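Local coordinates for anthranilate synthase component I (Streptococcus pneumoniae serotype 4, PDB 5KCK), which is the large component of an anthranilate synthase, a protein of the chorismate-binding enzyme family, found here as an assembly of two chains, at residues A[39-44]-A[129-134]; A[122-127]-A[245-250]; A[254-259]-A[404-409]. All blocks are in the same frame, centred on the assembly; numbering follows the deposited sequence.

Contact 1 (A[39-44]-A[129-134]); sequences ARFSIL and YMVFDH
Ser42 OG has two polar partners: His134 NE2 donates to it across the contact at 2.8 Å, and Glu30 of the second subunit hydrogen-bonds to the same oxygen. The setting is an antiparallel beta ladder, in which strands 41-44 and 129-133 approach to 4.6 Å with their directions 168° apart. Ser42 with Phe132 and Leu44 with Met130 are hydrogen-bonded pairs, whereas Phe41 with Asp133 and Ile43 with Val131 are non-hydrogen-bonded ones. At the Ser42 pair, Phe132 N donates to Ser42 O at 2.7 Å. Beyond the strand end the pairing continues by one bond, from His134 N to Arg40 O.

The two faces differ in character. On that of Ser42 and Phe132, the imidazole of His134 presents its edge to the serine hydroxyl, which lies only 6° out of the ring plane; Ser42 OG stands beside its backbone N, and Phe132 turns a ring edge to Ser42 O. This face also meets the second subunit, where Pro14 of that chain packs on Ser42 and Leu12 of that chain on Met130, a selenomethionine. Residues 41-44 pair as well with a strand of the second subunit, so the sheet continues through the interface. On the other face Phe41 runs alongside Asp133, pointing the same way, with ring and carboxylate planes 44° apart. Its CD1 touches Val131 CG1 at 4.0 Å, and Pro88 packs against both Phe41 and Val131. A water links the two segments here, donating to Asp133 OD1 at 2.6 Å and to Arg40 O at a short 2.5 Å, a length made uncertain by the poor order of Arg40; its oxygen lies over the rim of one face of the Phe41 ring.

Contact 2 (A[122-127]-A[245-250]); sequences HFFVYE and YDFGDY
His122 and Phe247 face each other as an offset stack, their ring centroids 4.4 Å apart and their planes at 29°, within an aromatic cluster completed by Phe124 and Tyr250. The overlap is defined by one atom: Phe247 CD1 sits over the centre of the imidazole, 3.4 Å above its plane. Phe124 is placed differently. Its plane is inclined 23° to that of Phe247, but the rings are slid apart and barely overlap, meeting chiefly where Phe124 CE2 approaches Phe247 CD1 at 3.3 Å. Tyr250 comes rim to rim with His122, the planes at 43°, so that its OH meets His122 ND1 at 2.7 Å in a hydrogen bond that either could donate. The first torsion of Tyr250, with CG between the backbone N and carbonyl carbon, directs the phenol there.

The loop carrying Phe247 is shaped by an Asx turn, in which Asp246 OD1 accepts from Gly248 N, met from above the carboxylate plane. The rings join strand 121-126 to this turn, between strands 242-246 and 250-254. With Glu51 hydrogen-bonded to NE2, both imidazole nitrogens have polar partners, which fixes the ring's rotation, and the carboxylate may favour a protonated imidazole.

Contact 3 (A[254-259]-A[404-409]); sequences GASPES and DLAIAI
Ser256 OG donates to Ile407 O at 2.6 Å, in the carbonyl plane, and this bond lies at the tight part of a contact between a strand end and a loop. Strand 404-407 meets a loop that regains antiparallel pairing only at Ser259 and Ala406, a non-hydrogen-bonded pair whose CA atoms are 4.2 Å apart and whose side chains diverge. Ile407 is held through both backbone polar groups: its N donates to Glu258 O at 2.9 Å, and its O accepts also from Ile409 N, 2.8 Å away, closing an inverse gamma turn centred on Ala408. Ser256 reaches that carbonyl because its hydroxyl extends opposite the backbone N (chi1 174°); the same OG receives a weak bond from Glu258 N, so a single hydroxyl ties the loop to itself and to the turn.

The partly exposed side is looser. There the extended Glu258 side chain crosses that of Ile409 at about a right angle, and the methyl Ile409 CD1 lies 3.7 Å from Glu258 CD, an apolar tip against a carboxylate without a polar bond. Ile407 CD1 comes equally near Glu258 OE1, and Pro257 CD only grazes Ile409 CG1 at 4.5 Å. At the other end, the Tyr241 hydroxyl hydrogen-bonds to Asp404 OD1 and, weakly, to Ser259 OG.

Within the large antiparallel sheet, strand 403-407 runs between 393-398, whose Tyr396 bonds to the backbone of Asp404, and 259-264, to which Leu405 bonds at Leu260 and Val261; the loop at Ser256 leads back to strand 250-254 of a second sheet, touching Tyr243 on strand 242-246.

How the contacts relate
Contact 1 and contact 2 interleave along the chain: strands 121-126 and 128-133 follow each other, their contact centres lie 18 Å apart, and both contacts reach the second subunit. Contact 3 is touched by no other chain of the assembly and sits about 3 Å from the centre of the chain, 17 Å from the centre of each of the others. Contacts 2 and 3 share the large sheet, through strands 121-126 and 403-407, and residues 245-250 and 254-259 adjoin in sequence. Both segments of contact 1 precede those of contact 3, with nearest atoms about 8 Å apart. A glycerol, probably from the crystallisation liquor, lies beside contact 2, hydrogen-bonded to Gly248 O.

Contact 1 (A[39-44]-A[129-134])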
loop_
_atom_site.group_PDB
_atom_site.type_symbol
_atom_site.label_atom_id
_atom_site.label_comp_id
_atom_site.label_asym_id
_atom_site.label_seq_id
_atom_site.Cartn_x
_atom_site.Cartn_y
_atom_site.Cartn_z
ATOM N N ALA A 39 -2.922 -3.474 2.398
ATOM C CA ALA A 39 -2.506 -3.190 3.768
ATOM C C ALA A 39 -3.614 -2.467 4.528
ATOM O O ALA A 39 -4.030 -1.374 4.138
ATOM C CB ALA A 39 -1.229 -2.366 3.774
ATOM N N ARG A 40 -4.089 -3.080 5.614
ATOM C CA ARG A 40 -5.183 -2.528 6.406
ATOM C C ARG A 40 -4.709 -2.111 7.795
ATOM O O ARG A 40 -4.597 -0.913 8.069
ATOM C CB ARG A 40 -6.334 -3.530 6.481
ATOM C CG ARG A 40 -7.686 -2.882 6.683
ATOM C CD ARG A 40 -8.776 -3.688 5.993
ATOM N NE ARG A 40 -8.456 -3.906 4.583
ATOM C CZ ARG A 40 -9.259 -4.512 3.714
ATOM N NH1 ARG A 40 -10.445 -4.967 4.103
ATOM N NH2 ARG A 40 -8.876 -4.663 2.452
ATOM N N PHE A 41 -4.408 -3.058 8.684
ATOM C CA PHE A 41 -4.048 -2.721 10.059
ATOM C C PHE A 41 -2.857 -3.549 10.518
ATOM O O PHE A 41 -2.677 -4.693 10.098
ATOM C CB PHE A 41 -5.216 -2.944 11.048
ATOM C CG PHE A 41 -6.391 -2.023 10.829
ATOM C CD1 PHE A 41 -6.336 -0.696 11.231
ATOM C CD2 PHE A 41 -7.551 -2.485 10.223
ATOM C CE1 PHE A 41 -7.422 0.162 11.030
ATOM C CE2 PHE A 41 -8.640 -1.632 10.017
ATOM C CZ PHE A 41 -8.572 -0.309 10.423
ATOM N N SER A 42 -2.057 -2.962 11.409
ATOM C CA SER A 42 -1.025 -3.684 12.139
ATOM C C SER A 42 -1.170 -3.360 13.618
ATOM O O SER A 42 -1.284 -2.191 13.999
ATOM C CB SER A 42 0.390 -3.325 11.657
ATOM O OG SER A 42 0.554 -3.617 10.280
ATOM N N ILE A 43 -1.178 -4.394 14.440
ATOM C CA ILE A 43 -1.270 -4.253 15.881
ATOM C C ILE A 43 0.063 -4.664 16.474
ATOM O O ILE A 43 0.600 -5.730 16.146
ATOM C CB ILE A 43 -2.403 -5.105 16.470
ATOM C CG1 ILE A 43 -3.735 -4.742 15.828
ATOM C CG2 ILE A 43 -2.431 -4.952 17.989
ATOM C CD1 ILE A 43 -4.712 -5.890 15.855
ATOM N N LEU A 44 0.590 -3.815 17.341
ATOM C CA LEU A 44 1.773 -4.102 18.130
ATOM C C LEU A 44 1.373 -3.916 19.585
ATOM O O LEU A 44 0.771 -2.892 19.932
ATOM C CB LEU A 44 2.910 -3.161 17.722
ATOM C CG LEU A 44 4.360 -3.602 17.858
ATOM C CD1 LEU A 44 5.236 -2.643 17.090
ATOM C CD2 LEU A 44 4.766 -3.637 19.308
ATOM N N TYR A 129 -0.650 -0.667 23.589
ATOM C CA TYR A 129 -0.525 -1.190 22.237
ATOM C C TYR A 129 -0.558 -0.029 21.245
ATOM O O TYR A 129 -0.912 1.104 21.585
ATOM C CB TYR A 129 -1.642 -2.205 21.942
ATOM C CG TYR A 129 -3.017 -1.588 22.046
ATOM C CD1 TYR A 129 -3.645 -1.452 23.283
ATOM C CD2 TYR A 129 -3.672 -1.115 20.919
ATOM C CE1 TYR A 129 -4.898 -0.881 23.395
ATOM C CE2 TYR A 129 -4.931 -0.540 21.015
ATOM C CZ TYR A 129 -5.532 -0.423 22.262
ATOM O OH TYR A 129 -6.771 0.150 22.379
HETATM N N MSE A 130 -0.172 -0.332 20.013
HETATM C CA MSE A 130 -0.254 0.602 18.894
HETATM C C MSE A 130 -1.074 -0.030 17.793
HETATM O O MSE A 130 -1.003 -1.240 17.590
HETATM C CB MSE A 130 1.122 0.934 18.319
HETATM C CG MSE A 130 2.141 1.467 19.271
HETATM SE SE MSE A 130 3.848 1.478 18.330
HETATM C CE MSE A 130 3.423 2.534 16.868
ATOM N N VAL A 131 -1.826 0.779 17.056
ATOM C CA VAL A 131 -2.547 0.314 15.880
ATOM C C VAL A 131 -2.100 1.167 14.700
ATOM O O VAL A 131 -2.233 2.398 14.728
ATOM C CB VAL A 131 -4.068 0.381 16.079
ATOM C CG1 VAL A 131 -4.796 -0.235 14.885
ATOM C CG2 VAL A 131 -4.457 -0.338 17.365
ATOM N N PHE A 132 -1.540 0.520 13.685
ATOM C CA PHE A 132 -1.194 1.182 12.432
ATOM C C PHE A 132 -2.421 1.142 11.530
ATOM O O PHE A 132 -2.814 0.072 11.058
ATOM C CB PHE A 132 -0.008 0.499 11.753
ATOM C CG PHE A 132 1.316 0.726 12.439
ATOM C CD1 PHE A 132 1.602 0.109 13.644
ATOM C CD2 PHE A 132 2.289 1.532 11.854
ATOM C CE1 PHE A 132 2.829 0.309 14.275
ATOM C CE2 PHE A 132 3.513 1.736 12.475
ATOM C CZ PHE A 132 3.782 1.125 13.689
ATOM N N ASP A 133 -3.037 2.297 11.298
ATOM C CA ASP A 133 -4.141 2.402 10.344
ATOM C C ASP A 133 -3.514 2.781 9.009
ATOM O O ASP A 133 -3.369 3.960 8.675
ATOM C CB ASP A 133 -5.175 3.420 10.813
ATOM C CG ASP A 133 -6.424 3.452 9.931
ATOM O OD1 ASP A 133 -6.410 2.889 8.816
ATOM O OD2 ASP A 133 -7.424 4.062 10.358
ATOM N N HIS A 134 -3.127 1.758 8.242
ATOM C CA HIS A 134 -2.365 1.993 7.019
ATOM C C HIS A 134 -3.167 2.759 5.982
ATOM O O HIS A 134 -2.595 3.560 5.234
ATOM C CB HIS A 134 -1.875 0.668 6.430
ATOM C CG HIS A 134 -0.894 -0.047 7.301
ATOM N ND1 HIS A 134 0.312 0.508 7.672
ATOM C CD2 HIS A 134 -0.946 -1.264 7.895
ATOM C CE1 HIS A 134 0.965 -0.339 8.449
ATOM N NE2 HIS A 134 0.222 -1.422 8.601
HETATM O O HOH W 1 -6.263 0.802 7.286
#

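Contact 2 (A[122-127]-A[245-250])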
loop_
_atom_site.group_PDB
_atom_site.type_symbol
_atom_site.label_atom_id
_atom_site.label_comp_id
_atom_site.label_asym_id
_atom_site.label_seq_id
_atom_site.Cartn_x
_atom_site.Cartn_y
_atom_site.Cartn_z
ATOM N N HIS A 122 -2.458 -20.023 25.136
ATOM C CA HIS A 122 -1.571 -19.008 25.689
ATOM C C HIS A 122 -1.989 -17.650 25.142
ATOM O O HIS A 122 -1.919 -17.413 23.930
ATOM C CB HIS A 122 -0.116 -19.311 25.340
ATOM C CG HIS A 122 0.873 -18.749 26.313
ATOM N ND1 HIS A 122 2.177 -19.190 26.386
ATOM C CD2 HIS A 122 0.750 -17.779 27.253
ATOM C CE1 HIS A 122 2.812 -18.521 27.333
ATOM N NE2 HIS A 122 1.970 -17.657 27.872
ATOM N N PHE A 123 -2.427 -16.763 26.031
ATOM C CA PHE A 123 -2.768 -15.397 25.664
ATOM C C PHE A 123 -2.051 -14.423 26.581
ATOM O O PHE A 123 -1.893 -14.682 27.780
ATOM C CB PHE A 123 -4.289 -15.143 25.750
ATOM C CG PHE A 123 -5.067 -15.733 24.613
ATOM C CD1 PHE A 123 -5.196 -15.045 23.414
ATOM C CD2 PHE A 123 -5.677 -16.977 24.742
ATOM C CE1 PHE A 123 -5.918 -15.587 22.360
ATOM C CE2 PHE A 123 -6.402 -17.528 23.694
ATOM C CZ PHE A 123 -6.521 -16.835 22.499
ATOM N N PHE A 124 -1.631 -13.303 26.017
ATOM C CA PHE A 124 -1.271 -12.138 26.807
ATOM C C PHE A 124 -2.400 -11.110 26.714
ATOM O O PHE A 124 -3.045 -10.963 25.671
ATOM C CB PHE A 124 0.045 -11.518 26.325
ATOM C CG PHE A 124 1.275 -12.340 26.611
ATOM C CD1 PHE A 124 1.689 -12.576 27.914
ATOM C CD2 PHE A 124 2.055 -12.820 25.572
ATOM C CE1 PHE A 124 2.842 -13.314 28.179
ATOM C CE2 PHE A 124 3.211 -13.547 25.828
ATOM C CZ PHE A 124 3.600 -13.800 27.132
ATOM N N VAL A 125 -2.622 -10.382 27.806
ATOM C CA VAL A 125 -3.734 -9.438 27.915
ATOM C C VAL A 125 -3.166 -8.028 28.016
ATOM O O VAL A 125 -2.430 -7.720 28.960
ATOM C CB VAL A 125 -4.628 -9.767 29.119
ATOM C CG1 VAL A 125 -5.826 -8.846 29.148
ATOM C CG2 VAL A 125 -5.052 -11.231 29.069
ATOM N N TYR A 126 -3.525 -7.166 27.063
ATOM C CA TYR A 126 -2.856 -5.884 26.860
ATOM C C TYR A 126 -3.804 -4.697 26.990
ATOM O O TYR A 126 -4.923 -4.710 26.456
ATOM C CB TYR A 126 -2.216 -5.790 25.468
ATOM C CG TYR A 126 -1.154 -6.813 25.165
ATOM C CD1 TYR A 126 0.184 -6.570 25.459
ATOM C CD2 TYR A 126 -1.487 -8.012 24.555
ATOM C CE1 TYR A 126 1.164 -7.511 25.157
ATOM C CE2 TYR A 126 -0.527 -8.952 24.258
ATOM C CZ TYR A 126 0.797 -8.703 24.559
ATOM O OH TYR A 126 1.748 -9.654 24.251
ATOM N N GLU A 127 -3.316 -3.648 27.653
ATOM C CA GLU A 127 -3.898 -2.313 27.589
ATOM C C GLU A 127 -2.894 -1.292 27.070
ATOM O O GLU A 127 -3.173 -0.088 27.099
ATOM C CB GLU A 127 -4.424 -1.881 28.962
ATOM C CG GLU A 127 -3.384 -1.968 30.059
ATOM C CD GLU A 127 -3.955 -1.643 31.435
ATOM O OE1 GLU A 127 -5.173 -1.868 31.651
ATOM O OE2 GLU A 127 -3.180 -1.149 32.288
ATOM N N TYR A 245 4.645 -13.699 17.420
ATOM C CA TYR A 245 4.337 -13.734 18.849
ATOM C C TYR A 245 5.569 -14.192 19.615
ATOM O O TYR A 245 6.055 -15.304 19.393
ATOM C CB TYR A 245 3.184 -14.687 19.166
ATOM C CG TYR A 245 1.810 -14.294 18.674
ATOM C CD1 TYR A 245 1.589 -13.099 18.001
ATOM C CD2 TYR A 245 0.717 -15.133 18.905
ATOM C CE1 TYR A 245 0.312 -12.753 17.556
ATOM C CE2 TYR A 245 -0.557 -14.799 18.474
ATOM C CZ TYR A 245 -0.753 -13.616 17.794
ATOM O OH TYR A 245 -2.024 -13.296 17.366
ATOM N N ASP A 246 6.050 -13.364 20.536
ATOM C CA ASP A 246 7.189 -13.728 21.375
ATOM C C ASP A 246 6.669 -14.099 22.760
ATOM O O ASP A 246 6.325 -13.227 23.558
ATOM C CB ASP A 246 8.209 -12.599 21.464
ATOM C CG ASP A 246 9.490 -13.036 22.174
ATOM O OD1 ASP A 246 9.544 -14.187 22.662
ATOM O OD2 ASP A 246 10.443 -12.233 22.254
ATOM N N PHE A 247 6.647 -15.396 23.055
ATOM C CA PHE A 247 6.237 -15.861 24.369
ATOM C C PHE A 247 7.419 -16.040 25.311
ATOM O O PHE A 247 7.244 -16.559 26.416
ATOM C CB PHE A 247 5.438 -17.165 24.247
ATOM C CG PHE A 247 4.078 -16.992 23.612
ATOM C CD1 PHE A 247 3.003 -16.539 24.357
ATOM C CD2 PHE A 247 3.876 -17.284 22.273
ATOM C CE1 PHE A 247 1.754 -16.376 23.782
ATOM C CE2 PHE A 247 2.623 -17.129 21.691
ATOM C CZ PHE A 247 1.564 -16.668 22.450
ATOM N N GLY A 248 8.612 -15.618 24.907
ATOM C CA GLY A 248 9.761 -15.730 25.778
ATOM C C GLY A 248 10.590 -16.956 25.481
ATOM O O GLY A 248 11.637 -16.855 24.835
ATOM N N ASP A 249 10.151 -18.123 25.944
ATOM C CA ASP A 249 10.888 -19.346 25.655
ATOM C C ASP A 249 10.434 -20.012 24.360
ATOM O O ASP A 249 11.003 -21.038 23.979
ATOM C CB ASP A 249 10.788 -20.333 26.829
ATOM C CG ASP A 249 9.358 -20.678 27.191
ATOM O OD1 ASP A 249 8.455 -19.855 26.930
ATOM O OD2 ASP A 249 9.139 -21.776 27.746
ATOM N N TYR A 250 9.435 -19.461 23.679
ATOM C CA TYR A 250 9.110 -19.908 22.333
ATOM C C TYR A 250 8.469 -18.755 21.577
ATOM O O TYR A 250 7.974 -17.792 22.171
ATOM C CB TYR A 250 8.207 -21.153 22.330
ATOM C CG TYR A 250 6.784 -20.937 22.792
ATOM C CD1 TYR A 250 6.473 -20.889 24.145
ATOM C CD2 TYR A 250 5.738 -20.814 21.873
ATOM C CE1 TYR A 250 5.165 -20.702 24.574
ATOM C CE2 TYR A 250 4.420 -20.635 22.296
ATOM C CZ TYR A 250 4.143 -20.577 23.651
ATOM O OH TYR A 250 2.855 -20.386 24.101
#

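Contact 3 (A[254-259]-A[404-409])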
loop_
_atom_site.group_PDB
_atom_site.type_symbol
_atom_site.label_atom_id
_atom_site.label_comp_id
_atom_site.label_asym_id
_atom_site.label_seq_id
_atom_site.Cartn_x
_atom_site.Cartn_y
_atom_site.Cartn_z
ATOM N N GLY A 254 3.925 -16.690 11.643
ATOM C CA GLY A 254 3.084 -17.288 10.625
ATOM C C GLY A 254 2.461 -16.288 9.683
ATOM O O GLY A 254 2.445 -15.079 9.926
ATOM N N ALA A 255 1.927 -16.843 8.591
ATOM C CA ALA A 255 1.297 -16.091 7.516
ATOM C C ALA A 255 0.073 -16.867 7.018
ATOM O O ALA A 255 -0.050 -17.214 5.848
ATOM C CB ALA A 255 2.283 -15.837 6.380
ATOM N N SER A 256 -0.838 -17.172 7.928
ATOM C CA SER A 256 -2.027 -17.938 7.564
ATOM C C SER A 256 -2.918 -17.129 6.630
ATOM O O SER A 256 -3.275 -15.991 6.954
ATOM C CB SER A 256 -2.823 -18.330 8.797
ATOM O OG SER A 256 -4.033 -18.950 8.401
ATOM N N PRO A 257 -3.297 -17.671 5.475
ATOM C CA PRO A 257 -4.253 -16.983 4.598
ATOM C C PRO A 257 -5.713 -17.320 4.860
ATOM O O PRO A 257 -6.586 -16.774 4.175
ATOM C CB PRO A 257 -3.825 -17.471 3.208
ATOM C CG PRO A 257 -3.295 -18.851 3.451
ATOM C CD PRO A 257 -2.699 -18.858 4.839
ATOM N N GLU A 258 -6.011 -18.167 5.845
ATOM C CA GLU A 258 -7.355 -18.706 6.041
ATOM C C GLU A 258 -7.872 -18.315 7.420
ATOM O O GLU A 258 -7.336 -18.761 8.440
ATOM C CB GLU A 258 -7.361 -20.226 5.870
ATOM C CG GLU A 258 -6.844 -20.695 4.512
ATOM C CD GLU A 258 -7.103 -22.175 4.255
ATOM O OE1 GLU A 258 -7.914 -22.774 4.997
ATOM O OE2 GLU A 258 -6.495 -22.733 3.311
ATOM N N SER A 259 -8.913 -17.490 7.445
ATOM C CA SER A 259 -9.596 -17.180 8.689
ATOM C C SER A 259 -10.321 -18.412 9.214
ATOM O O SER A 259 -10.905 -19.175 8.443
ATOM C CB SER A 259 -10.596 -16.047 8.469
ATOM O OG SER A 259 -11.382 -15.856 9.633
ATOM N N ASP A 404 -11.108 -12.099 16.169
ATOM C CA ASP A 404 -10.674 -12.460 14.824
ATOM C C ASP A 404 -9.593 -13.525 14.934
ATOM O O ASP A 404 -8.519 -13.266 15.480
ATOM C CB ASP A 404 -10.169 -11.231 14.068
ATOM C CG ASP A 404 -9.941 -11.508 12.598
ATOM O OD1 ASP A 404 -10.310 -12.611 12.141
ATOM O OD2 ASP A 404 -9.394 -10.618 11.906
ATOM N N LEU A 405 -9.879 -14.720 14.420
ATOM C CA LEU A 405 -9.007 -15.876 14.587
ATOM C C LEU A 405 -8.648 -16.469 13.231
ATOM O O LEU A 405 -9.535 -16.755 12.420
ATOM C CB LEU A 405 -9.683 -16.940 15.459
ATOM C CG LEU A 405 -9.864 -16.605 16.941
ATOM C CD1 LEU A 405 -10.586 -17.738 17.626
ATOM C CD2 LEU A 405 -8.513 -16.344 17.609
ATOM N N ALA A 406 -7.354 -16.668 12.999
ATOM C CA ALA A 406 -6.871 -17.387 11.827
ATOM C C ALA A 406 -6.696 -18.876 12.128
ATOM O O ALA A 406 -6.403 -19.273 13.261
ATOM C CB ALA A 406 -5.541 -16.800 11.351
ATOM N N ILE A 407 -6.873 -19.702 11.096
ATOM C CA ILE A 407 -6.474 -21.106 11.181
ATOM C C ILE A 407 -4.954 -21.194 11.256
ATOM O O ILE A 407 -4.247 -20.607 10.431
ATOM C CB ILE A 407 -6.988 -21.889 9.965
ATOM C CG1 ILE A 407 -8.496 -21.695 9.763
ATOM C CG2 ILE A 407 -6.625 -23.372 10.102
ATOM C CD1 ILE A 407 -8.988 -22.317 8.460
ATOM N N ALA A 408 -4.437 -21.967 12.214
ATOM C CA ALA A 408 -2.986 -22.046 12.426
ATOM C C ALA A 408 -2.344 -23.027 11.435
ATOM O O ALA A 408 -1.845 -24.099 11.778
ATOM C CB ALA A 408 -2.681 -22.412 13.872
ATOM N N ILE A 409 -2.381 -22.639 10.166
ATOM C CA ILE A 409 -1.585 -23.273 9.127
ATOM C C ILE A 409 -0.548 -22.259 8.670
ATOM O O ILE A 409 -0.618 -21.076 8.999
ATOM C CB ILE A 409 -2.434 -23.750 7.934
ATOM C CG1 ILE A 409 -3.152 -22.562 7.305
ATOM C CG2 ILE A 409 -3.406 -24.858 8.339
ATOM C CD1 ILE A 409 -4.088 -22.949 6.188
#